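Local coordinates for putative acyl-[acyl-carrier-protein]--UDP-N-acetylglucosamine O-acyltransferase (PDB 4R36) that probably transfers an acyl chain from acyl carrier protein to UDP-N-acetylglucosamine, using a left-handed beta-helix scaffold, at residues Y232-Q237 against S243-K248. Residues are numbered along the deposited sequence; the frame is centred on the assembly and turned at random.
Sequences YRIIYQ and SDALTK
Ala245 fits its methyl against the backbone of Ile234 and Ile235 where two consecutive helices of the C-terminal helical domain, which follows the left-handed beta-helix of LpxA, pack as an antiparallel helical hairpin. The axes of the two short segments, 232-237 and 243-248, run nearly antiparallel, 167° between their N-to-C directions. They approach to 8.7 Å, a spacing consistent with the small Ala245 at the interface. Its CB lies 3.9 Å from Ile235 CA and 3.8 Å from Ile234 O. The carbonyl of Ala245 also meets Ile234: Ala245 O lies 3.4 Å from the methyl CG2, a van der Waals contact like the apolar packing around it. Leu246 starts from a CB directed away from the partner helix, but its CD2 branch swings back to Ile235 CD1, the far end of that isoleucine, 4.1 Å away. Helix 257-267 lies against this flank, with Ile262 and Ile266 on Ile235 and Arg267 on Leu246. Lys248, beside Val249 which also touches both isoleucines, closes the row with its aliphatic stem. Its CG stands anti to the backbone N (chi1 -172°), and the chain passes Ile234 so that one methyl, CG2, rests 4.0 Å from Lys248 CB and 4.2 Å from Lys248 CD.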
loop_
_atom_site.group_PDB
_atom_site.type_symbol
_atom_site.label_atom_id
_atom_site.label_comp_id
_atom_site.label_asym_id
_atom_site.label_seq_id
_atom_site.Cartn_x
_atom_site.Cartn_y
_atom_site.Cartn_z
ATOM N N TYR A 232 -12.098 0.350 -31.104
ATOM C CA TYR A 232 -12.481 -0.378 -29.899
ATOM C C TYR A 232 -13.916 -0.809 -29.804
ATOM O O TYR A 232 -14.211 -1.817 -29.156
ATOM C CB TYR A 232 -12.015 0.351 -28.646
ATOM C CG TYR A 232 -10.533 0.168 -28.421
ATOM C CD1 TYR A 232 -10.019 -1.055 -28.083
ATOM C CD2 TYR A 232 -9.641 1.248 -28.542
ATOM C CE1 TYR A 232 -8.634 -1.256 -27.952
ATOM C CE2 TYR A 232 -8.274 1.097 -28.333
ATOM C CZ TYR A 232 -7.774 -0.169 -28.013
ATOM O OH TYR A 232 -6.443 -0.418 -27.783
ATOM N N ARG A 233 -14.808 -0.107 -30.467
ATOM C CA ARG A 233 -16.187 -0.638 -30.694
ATOM C C ARG A 233 -16.175 -1.901 -31.465
ATOM O O ARG A 233 -16.871 -2.820 -31.147
ATOM C CB ARG A 233 -17.131 0.363 -31.393
ATOM C CG ARG A 233 -17.467 1.547 -30.577
ATOM C CD ARG A 233 -18.369 2.593 -31.287
ATOM N NE ARG A 233 -18.359 3.780 -30.428
ATOM C CZ ARG A 233 -17.933 5.010 -30.731
ATOM N NH1 ARG A 233 -17.490 5.323 -31.945
ATOM N NH2 ARG A 233 -17.979 5.962 -29.792
ATOM N N ILE A 234 -15.351 -1.984 -32.510
ATOM C CA ILE A 234 -15.196 -3.197 -33.237
ATOM C C ILE A 234 -14.588 -4.280 -32.362
ATOM O O ILE A 234 -15.014 -5.404 -32.412
ATOM C CB ILE A 234 -14.337 -3.006 -34.510
ATOM C CG1 ILE A 234 -15.125 -2.185 -35.534
ATOM C CG2 ILE A 234 -13.934 -4.357 -35.116
ATOM C CD1 ILE A 234 -14.246 -1.554 -36.606
ATOM N N ILE A 235 -13.546 -3.950 -31.611
ATOM C CA ILE A 235 -12.839 -4.957 -30.853
ATOM C C ILE A 235 -13.662 -5.512 -29.684
ATOM O O ILE A 235 -13.692 -6.699 -29.457
ATOM C CB ILE A 235 -11.443 -4.403 -30.378
ATOM C CG1 ILE A 235 -10.521 -4.287 -31.574
ATOM C CG2 ILE A 235 -10.790 -5.327 -29.342
ATOM C CD1 ILE A 235 -9.402 -3.301 -31.402
ATOM N N TYR A 236 -14.316 -4.644 -28.948
ATOM C CA TYR A 236 -14.948 -5.047 -27.717
ATOM C C TYR A 236 -16.459 -5.179 -27.850
ATOM O O TYR A 236 -17.029 -5.901 -27.062
ATOM C CB TYR A 236 -14.672 -4.046 -26.597
ATOM C CG TYR A 236 -13.338 -4.256 -25.950
ATOM C CD1 TYR A 236 -13.093 -5.357 -25.089
ATOM C CD2 TYR A 236 -12.331 -3.376 -26.140
ATOM C CE1 TYR A 236 -11.851 -5.550 -24.504
ATOM C CE2 TYR A 236 -11.062 -3.566 -25.549
ATOM C CZ TYR A 236 -10.838 -4.638 -24.718
ATOM O OH TYR A 236 -9.562 -4.796 -24.123
ATOM N N GLN A 237 -17.108 -4.487 -28.779
ATOM C CA GLN A 237 -18.586 -4.366 -28.736
ATOM C C GLN A 237 -19.271 -4.896 -29.997
ATOM O O GLN A 237 -20.407 -4.642 -30.197
ATOM C CB GLN A 237 -18.971 -2.907 -28.520
ATOM C CG GLN A 237 -18.379 -2.432 -27.205
ATOM C CD GLN A 237 -18.650 -1.008 -26.855
ATOM O OE1 GLN A 237 -18.323 -0.102 -27.575
ATOM N NE2 GLN A 237 -19.213 -0.806 -25.692
ATOM N N SER A 243 -9.235 -12.158 -34.011
ATOM C CA SER A 243 -8.795 -12.118 -35.384
ATOM C C SER A 243 -9.711 -11.370 -36.292
ATOM O O SER A 243 -9.253 -10.601 -37.149
ATOM C CB SER A 243 -8.657 -13.518 -35.971
ATOM O OG SER A 243 -7.418 -14.003 -35.593
ATOM N N ASP A 244 -10.982 -11.676 -36.190
ATOM C CA ASP A 244 -11.961 -11.067 -37.079
ATOM C C ASP A 244 -12.100 -9.631 -36.779
ATOM O O ASP A 244 -12.347 -8.836 -37.684
ATOM C CB ASP A 244 -13.345 -11.692 -36.942
ATOM C CG ASP A 244 -13.420 -13.134 -37.515
ATOM O OD1 ASP A 244 -12.456 -13.614 -38.172
ATOM O OD2 ASP A 244 -14.498 -13.729 -37.242
ATOM N N ALA A 245 -11.965 -9.252 -35.514
ATOM C CA ALA A 245 -12.112 -7.860 -35.149
ATOM C C ALA A 245 -10.936 -7.090 -35.772
ATOM O O ALA A 245 -11.118 -5.963 -36.270
ATOM C CB ALA A 245 -12.129 -7.625 -33.633
ATOM N N LEU A 246 -9.740 -7.641 -35.652
ATOM C CA LEU A 246 -8.593 -6.910 -36.127
ATOM C C LEU A 246 -8.626 -6.807 -37.640
ATOM O O LEU A 246 -8.303 -5.768 -38.179
ATOM C CB LEU A 246 -7.315 -7.469 -35.594
ATOM C CG LEU A 246 -7.119 -7.551 -34.073
ATOM C CD1 LEU A 246 -5.776 -8.204 -33.718
ATOM C CD2 LEU A 246 -7.260 -6.198 -33.430
ATOM N N THR A 247 -9.081 -7.852 -38.306
ATOM C CA THR A 247 -9.343 -7.774 -39.753
ATOM C C THR A 247 -10.266 -6.647 -40.083
ATOM O O THR A 247 -9.965 -5.864 -40.986
ATOM C CB THR A 247 -9.908 -9.104 -40.277
ATOM O OG1 THR A 247 -8.910 -10.091 -40.108
ATOM C CG2 THR A 247 -10.345 -9.022 -41.769
ATOM N N LYS A 248 -11.395 -6.521 -39.388
ATOM C CA LYS A 248 -12.328 -5.493 -39.676
ATOM C C LYS A 248 -11.803 -4.074 -39.371
ATOM O O LYS A 248 -12.036 -3.090 -40.142
ATOM C CB LYS A 248 -13.605 -5.723 -38.912
ATOM C CG LYS A 248 -14.762 -4.782 -39.292
ATOM C CD LYS A 248 -16.038 -5.200 -38.610
ATOM C CE LYS A 248 -17.226 -4.589 -39.329
ATOM N NZ LYS A 248 -18.300 -4.307 -38.369
#